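Local coordinates for calcium-dependent protein kinase, putative (Plasmodium falciparum, PDB 3MSE), which probably phosphorylates serine and threonine residues of proteins in response to calcium, which its C-terminal EF-hand region, the part given here, binds, at residues G54-Y62 with L79-I90. Sequence-based numbering, arbitrary orientation. Where two conformers were deposited one is given.
With CA (calcium ion), chain E.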
ATOM      1  N   GLY A  54      19.578  -0.207 -14.469  1.00 42.47           N
ATOM      2  CA  GLY A  54      18.219   0.005 -13.996  1.00 41.73           C
ATOM      3  C   GLY A  54      17.182  -0.973 -14.525  1.00 41.50           C
ATOM      4  O   GLY A  54      15.993  -0.819 -14.262  1.00 41.40           O
ATOM      5  N   SER A  55      17.625  -1.981 -15.274  1.00 40.55           N
ATOM      6  CA  SER A  55      16.734  -3.051 -15.691  1.00 39.75           C
ATOM      7  C   SER A  55      17.459  -4.413 -15.658  1.00 39.06           C
ATOM      8  O   SER A  55      18.695  -4.471 -15.559  1.00 39.36           O
ATOM      9  CB  SER A  55      16.165  -2.766 -17.073  1.00 39.24           C
ATOM     10  OG  SER A  55      17.161  -2.936 -18.034  1.00 39.55           O
ATOM     11  N   LEU A  56      16.687  -5.493 -15.738  1.00 37.84           N
ATOM     12  CA  LEU A  56      17.232  -6.855 -15.598  1.00 37.07           C
ATOM     13  C   LEU A  56      17.170  -7.642 -16.883  1.00 35.44           C
ATOM     14  O   LEU A  56      16.094  -7.847 -17.433  1.00 35.95           O
ATOM     15  CB  LEU A  56      16.496  -7.638 -14.491  1.00 36.60           C
ATOM     16  CG  LEU A  56      16.562  -7.092 -13.067  1.00 36.66           C
ATOM     17  CD1 LEU A  56      15.908  -8.058 -12.084  1.00 35.76           C
ATOM     18  CD2 LEU A  56      17.995  -6.794 -12.661  1.00 36.86           C
ATOM     19  N   SER A  57      18.320  -8.100 -17.368  1.00 34.59           N
ATOM     20  CA  SER A  57      18.316  -8.999 -18.516  1.00 34.16           C
ATOM     21  C   SER A  57      17.910 -10.418 -18.074  1.00 33.61           C
ATOM     22  O   SER A  57      17.881 -10.705 -16.881  1.00 33.47           O
ATOM     23  CB  SER A  57      19.675  -9.029 -19.211  1.00 34.09           C
ATOM     24  OG  SER A  57      20.636  -9.720 -18.434  1.00 34.56           O
ATOM     25  N   HIS A  58      17.609 -11.292 -19.032  1.00 33.48           N
ATOM     26  CA  HIS A  58      17.340 -12.702 -18.705  1.00 33.97           C
ATOM     27  C   HIS A  58      18.533 -13.340 -17.984  1.00 34.05           C
ATOM     28  O   HIS A  58      18.363 -13.994 -16.945  1.00 34.16           O
ATOM     29  CB  HIS A  58      16.923 -13.498 -19.954  1.00 33.38           C
ATOM     30  CG  HIS A  58      15.527 -13.197 -20.427  1.00 34.24           C
ATOM     31  ND1 HIS A  58      14.778 -14.089 -21.171  1.00 35.32           N
ATOM     32  CD2 HIS A  58      14.742 -12.104 -20.255  1.00 35.21           C
ATOM     33  CE1 HIS A  58      13.604 -13.554 -21.451  1.00 35.45           C
ATOM     34  NE2 HIS A  58      13.555 -12.351 -20.906  1.00 35.53           N
ATOM     35  N   ARG A  59      19.731 -13.129 -18.520  0.50 34.16           N
ATOM     36  CA  ARG A  59      20.956 -13.672 -17.923  0.50 34.20           C
ATOM     37  C   ARG A  59      21.182 -13.209 -16.486  0.50 34.23           C
ATOM     38  O   ARG A  59      21.507 -14.020 -15.616  0.50 34.00           O
ATOM     39  CB  ARG A  59      22.179 -13.332 -18.783  0.50 34.10           C
ATOM     40  CG  ARG A  59      23.507 -13.729 -18.151  0.50 34.12           C
ATOM     41  CD  ARG A  59      24.684 -13.119 -18.908  0.50 32.84           C
ATOM     42  NE  ARG A  59      24.691 -11.660 -18.791  0.50 32.25           N
ATOM     43  CZ  ARG A  59      24.802 -10.999 -17.640  0.50 30.27           C
ATOM     44  NH1 ARG A  59      24.896 -11.661 -16.480  0.50 28.95           N
ATOM     45  NH2 ARG A  59      24.802  -9.675 -17.649  0.50 26.78           N
ATOM     46  N   GLU A  60      21.014 -11.909 -16.233  1.00 34.39           N
ATOM     47  CA  GLU A  60      21.199 -11.369 -14.869  1.00 33.76           C
ATOM     48  C   GLU A  60      20.345 -12.098 -13.825  1.00 33.17           C
ATOM     49  O   GLU A  60      20.805 -12.356 -12.704  1.00 32.84           O
ATOM     50  CB  GLU A  60      20.894  -9.864 -14.797  1.00 34.07           C
ATOM     51  CG  GLU A  60      21.983  -8.966 -15.444  1.00 35.62           C
ATOM     52  CD  GLU A  60      21.613  -7.477 -15.444  1.00 36.18           C
ATOM     53  OE1 GLU A  60      22.534  -6.639 -15.486  1.00 38.05           O
ATOM     54  OE2 GLU A  60      20.407  -7.129 -15.385  1.00 36.13           O
ATOM     55  N   ILE A  61      19.099 -12.392 -14.183  1.00 31.74           N
ATOM     56  CA  ILE A  61      18.195 -13.109 -13.289  1.00 31.66           C
ATOM     57  C   ILE A  61      18.577 -14.612 -13.281  1.00 31.84           C
ATOM     58  O   ILE A  61      18.625 -15.245 -12.227  1.00 31.59           O
ATOM     59  CB  ILE A  61      16.725 -12.931 -13.744  1.00 31.02           C
ATOM     60  CG1 ILE A  61      16.302 -11.459 -13.617  1.00 31.12           C
ATOM     61  CG2 ILE A  61      15.769 -13.811 -12.953  1.00 30.32           C
ATOM     62  CD1 ILE A  61      14.947 -11.188 -14.227  1.00 29.38           C
ATOM     63  N   TYR A  62      18.830 -15.151 -14.465  1.00 32.65           N
ATOM     64  CA  TYR A  62      19.118 -16.571 -14.644  1.00 34.15           C
ATOM     65  C   TYR A  62      20.271 -17.015 -13.744  1.00 34.44           C
ATOM     66  O   TYR A  62      20.146 -17.986 -12.989  1.00 33.73           O
ATOM     67  CB  TYR A  62      19.485 -16.885 -16.096  1.00 34.19           C
ATOM     68  CG  TYR A  62      19.414 -18.363 -16.414  1.00 36.26           C
ATOM     69  CD1 TYR A  62      20.358 -19.264 -15.893  1.00 37.77           C
ATOM     70  CD2 TYR A  62      18.393 -18.868 -17.225  1.00 37.89           C
ATOM     71  CE1 TYR A  62      20.278 -20.640 -16.184  1.00 40.71           C
ATOM     72  CE2 TYR A  62      18.301 -20.231 -17.519  1.00 40.05           C
ATOM     73  CZ  TYR A  62      19.243 -21.113 -16.997  1.00 41.18           C
ATOM     74  OH  TYR A  62      19.142 -22.467 -17.286  1.00 44.10           O
ATOM     75  N   LEU A  79      11.074 -16.377 -16.115  1.00 32.21           N
ATOM     76  CA  LEU A  79      11.536 -15.377 -17.052  1.00 32.92           C
ATOM     77  C   LEU A  79      10.446 -14.938 -18.026  1.00 33.74           C
ATOM     78  O   LEU A  79      10.243 -13.741 -18.199  1.00 34.39           O
ATOM     79  CB  LEU A  79      12.793 -15.855 -17.783  1.00 32.18           C
ATOM     80  CG  LEU A  79      14.077 -15.746 -16.965  1.00 31.41           C
ATOM     81  CD1 LEU A  79      15.269 -16.269 -17.796  1.00 33.06           C
ATOM     82  CD2 LEU A  79      14.339 -14.301 -16.502  1.00 30.75           C
ATOM     83  N   GLN A  80       9.717 -15.885 -18.610  0.50 33.56           N
ATOM     84  CA  GLN A  80       8.642 -15.549 -19.546  0.50 34.11           C
ATOM     85  C   GLN A  80       7.368 -14.971 -18.899  0.50 34.43           C
ATOM     86  O   GLN A  80       6.577 -14.306 -19.583  0.50 33.92           O
ATOM     87  CB  GLN A  80       8.321 -16.735 -20.451  0.50 34.16           C
ATOM     88  CG  GLN A  80       9.474 -17.114 -21.362  0.50 34.25           C
ATOM     89  CD  GLN A  80       9.857 -16.002 -22.340  0.50 33.51           C
ATOM     90  OE1 GLN A  80       9.000 -15.410 -22.991  0.50 33.84           O
ATOM     91  NE2 GLN A  80      11.147 -15.743 -22.462  0.50 32.16           N
ATOM     92  N   ALA A  81       7.174 -15.216 -17.601  1.00 34.24           N
ATOM     93  CA  ALA A  81       6.117 -14.552 -16.827  1.00 34.72           C
ATOM     94  C   ALA A  81       6.482 -13.099 -16.451  1.00 35.24           C
ATOM     95  O   ALA A  81       5.642 -12.185 -16.542  1.00 35.15           O
ATOM     96  CB  ALA A  81       5.795 -15.359 -15.572  1.00 34.22           C
ATOM     97  N   LEU A  82       7.725 -12.908 -16.018  1.00 35.28           N
ATOM     98  CA  LEU A  82       8.245 -11.599 -15.667  1.00 36.58           C
ATOM     99  C   LEU A  82       8.314 -10.663 -16.883  1.00 37.58           C
ATOM    100  O   LEU A  82       7.897  -9.509 -16.787  1.00 38.07           O
ATOM    101  CB  LEU A  82       9.648 -11.712 -15.064  1.00 35.99           C
ATOM    102  CG  LEU A  82       9.803 -12.307 -13.663  1.00 34.85           C
ATOM    103  CD1 LEU A  82      11.243 -12.176 -13.243  1.00 29.34           C
ATOM    104  CD2 LEU A  82       8.846 -11.621 -12.631  1.00 33.21           C
ATOM    105  N   ASP A  83       8.833 -11.174 -17.999  1.00 38.74           N
ATOM    106  CA  ASP A  83       9.034 -10.387 -19.227  1.00 40.44           C
ATOM    107  C   ASP A  83       7.691 -10.235 -19.940  1.00 41.13           C
ATOM    108  O   ASP A  83       7.431 -10.821 -20.999  1.00 40.55           O
ATOM    109  CB  ASP A  83      10.082 -11.036 -20.141  1.00 40.40           C
ATOM    110  CG  ASP A  83      10.698 -10.044 -21.146  1.00 42.88           C
ATOM    111  OD1 ASP A  83      10.284  -8.852 -21.168  1.00 44.46           O
ATOM    112  OD2 ASP A  83      11.597 -10.467 -21.913  1.00 42.86           O
ATOM    113  N   ILE A  84       6.842  -9.425 -19.326  1.00 42.39           N
ATOM    114  CA  ILE A  84       5.455  -9.315 -19.729  1.00 44.73           C
ATOM    115  C   ILE A  84       5.308  -8.641 -21.097  1.00 46.21           C
ATOM    116  O   ILE A  84       4.351  -8.914 -21.832  1.00 46.31           O
ATOM    117  CB  ILE A  84       4.639  -8.661 -18.584  1.00 45.09           C
ATOM    118  CG1 ILE A  84       3.329  -9.398 -18.384  1.00 45.57           C
ATOM    119  CG2 ILE A  84       4.535  -7.117 -18.683  1.00 45.15           C
ATOM    120  CD1 ILE A  84       3.030  -9.531 -16.971  1.00 45.47           C
ATOM    121  N   ASN A  85       6.303  -7.823 -21.446  1.00 47.43           N
ATOM    122  CA  ASN A  85       6.372  -7.159 -22.744  1.00 49.46           C
ATOM    123  C   ASN A  85       7.263  -7.886 -23.748  1.00 50.21           C
ATOM    124  O   ASN A  85       7.446  -7.409 -24.878  1.00 50.43           O
ATOM    125  CB  ASN A  85       6.844  -5.710 -22.561  1.00 49.56           C
ATOM    126  CG  ASN A  85       5.754  -4.815 -22.005  1.00 51.34           C
ATOM    127  OD1 ASN A  85       4.773  -4.540 -22.689  1.00 54.48           O
ATOM    128  ND2 ASN A  85       5.909  -4.370 -20.759  1.00 50.71           N
ATOM    129  N   ASP A  86       7.781  -9.049 -23.345  0.50 50.61           N
ATOM    130  CA  ASP A  86       8.711  -9.829 -24.160  0.50 51.01           C
ATOM    131  C   ASP A  86       9.799  -8.930 -24.765  0.50 51.14           C
ATOM    132  O   ASP A  86      10.028  -8.947 -25.975  0.50 51.37           O
ATOM    133  CB  ASP A  86       7.961 -10.592 -25.257  0.50 51.20           C
ATOM    134  CG  ASP A  86       8.760 -11.763 -25.815  0.50 51.83           C
ATOM    135  OD1 ASP A  86       9.701 -12.229 -25.133  0.50 51.92           O
ATOM    136  OD2 ASP A  86       8.435 -12.221 -26.934  0.50 51.51           O
ATOM    137  N   ARG A  87      10.451  -8.142 -23.913  1.00 51.04           N
ATOM    138  CA  ARG A  87      11.497  -7.212 -24.356  1.00 51.31           C
ATOM    139  C   ARG A  87      12.951  -7.677 -24.177  1.00 50.27           C
ATOM    140  O   ARG A  87      13.872  -7.005 -24.659  1.00 50.41           O
ATOM    141  CB  ARG A  87      11.323  -5.860 -23.653  1.00 51.97           C
ATOM    142  CG  ARG A  87      10.394  -4.877 -24.362  1.00 55.39           C
ATOM    143  CD  ARG A  87      10.646  -3.455 -23.858  1.00 61.16           C
ATOM    144  NE  ARG A  87      10.651  -3.400 -22.392  1.00 64.28           N
ATOM    145  CZ  ARG A  87       9.613  -3.020 -21.650  1.00 66.45           C
ATOM    146  NH1 ARG A  87       8.475  -2.638 -22.229  1.00 67.76           N
ATOM    147  NH2 ARG A  87       9.709  -3.025 -20.326  1.00 66.82           N
ATOM    148  N   GLY A  88      13.169  -8.789 -23.474  1.00 48.41           N
ATOM    149  CA  GLY A  88      14.535  -9.205 -23.124  1.00 46.44           C
ATOM    150  C   GLY A  88      15.180  -8.337 -22.049  1.00 45.47           C
ATOM    151  O   GLY A  88      16.328  -8.564 -21.655  1.00 44.92           O
ATOM    152  N   ASN A  89      14.435  -7.334 -21.588  1.00 44.18           N
ATOM    153  CA  ASN A  89      14.833  -6.442 -20.510  1.00 43.53           C
ATOM    154  C   ASN A  89      13.617  -6.356 -19.592  1.00 42.96           C
ATOM    155  O   ASN A  89      12.490  -6.133 -20.065  1.00 43.48           O
ATOM    156  CB  ASN A  89      15.204  -5.042 -21.051  1.00 43.54           C
ATOM    157  CG  ASN A  89      16.427  -5.070 -21.982  1.00 44.15           C
ATOM    158  OD1 ASN A  89      17.574  -5.060 -21.520  1.00 44.69           O
ATOM    159  ND2 ASN A  89      16.184  -5.136 -23.290  1.00 41.80           N
ATOM    160  N   ILE A  90      13.834  -6.549 -18.295  1.00 41.25           N
ATOM    161  CA  ILE A  90      12.747  -6.581 -17.342  1.00 39.97           C
ATOM    162  C   ILE A  90      12.860  -5.396 -16.417  1.00 39.38           C
ATOM    163  O   ILE A  90      13.919  -5.159 -15.818  1.00 38.65           O
ATOM    164  CB  ILE A  90      12.748  -7.911 -16.540  1.00 40.54           C
ATOM    165  CG1 ILE A  90      12.279  -9.051 -17.450  1.00 40.35           C
ATOM    166  CG2 ILE A  90      11.867  -7.805 -15.303  1.00 39.06           C
ATOM    167  CD1 ILE A  90      13.018 -10.332 -17.249  1.00 42.31           C
TER
HETATM  168 CA    CA E 183      20.970  -4.616 -15.757  1.00 34.59          CA
HETATM  169  O   HOH W   1      18.367  -5.024 -19.104  1.00 52.57           O
HETATM  170  O   HOH W   2      17.611 -10.867 -22.011  1.00 33.49           O
HETATM  171  O   HOH W   3      20.991  -5.307 -17.492  1.00 27.76           O
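Leu56 and Ile90 face each other as an antiparallel hydrogen-bonded pair, with Leu56 N giving to Ile90 O (2.8 Å) and Ile90 N to Leu56 O (2.7 Å). This is the short two-stranded link between the paired loops of an EF-hand domain. One residue before it, Ser55 O binds the calcium ion at 2.3 Å, so the bridge is built directly onto the metal site. Glu60 holds the ion with both carboxylate oxygens; its OE2 also takes the N-H of Ser57 from above the carboxylate plane. Glu60 N in turn gives to Ser57 OG, completing a capping box at the start of helix 58-67.

From the first turn of that helix, with CG beside the backbone N (chi1 -74°), the His58 ring is carried across to the loop after helix 72-82, where NE2 donates to Asp83 OD2 at 2.9 Å. The ring stands 78° to the carboxylate and meets OD2 on its anti side, but well out of the carboxylate plane, while Gly88 N uses the syn lone pair of the same oxygen; Asp83 OD1 accepts from Arg87 N. Three N-H groups thus fix the carboxylate, which ties the end of helix 72-82 to the loop that follows. Leu79 covers one face of the imidazole with CB and CD2, CB offset toward the ring's rim. Water bridges His58 N to Gly88 O, and another joins Ser55 OG to Asn89 OD1.

On the face of the strand pair that carries Leu56 and Ile90, Ile61 CD1 touches Ile90 CD1 at 3.7 Å and Leu82 CD1 at 4.0 Å, while its CG2 passes Leu79 CD2.

Asp49, Asn51, Asn53 and a water complete the calcium site. Leu56 packs on Phe45 and Leu48 of helix 18-48 and on Phe95 of helix 92-99, and Leu82 also meets Tyr13 of the second subunit.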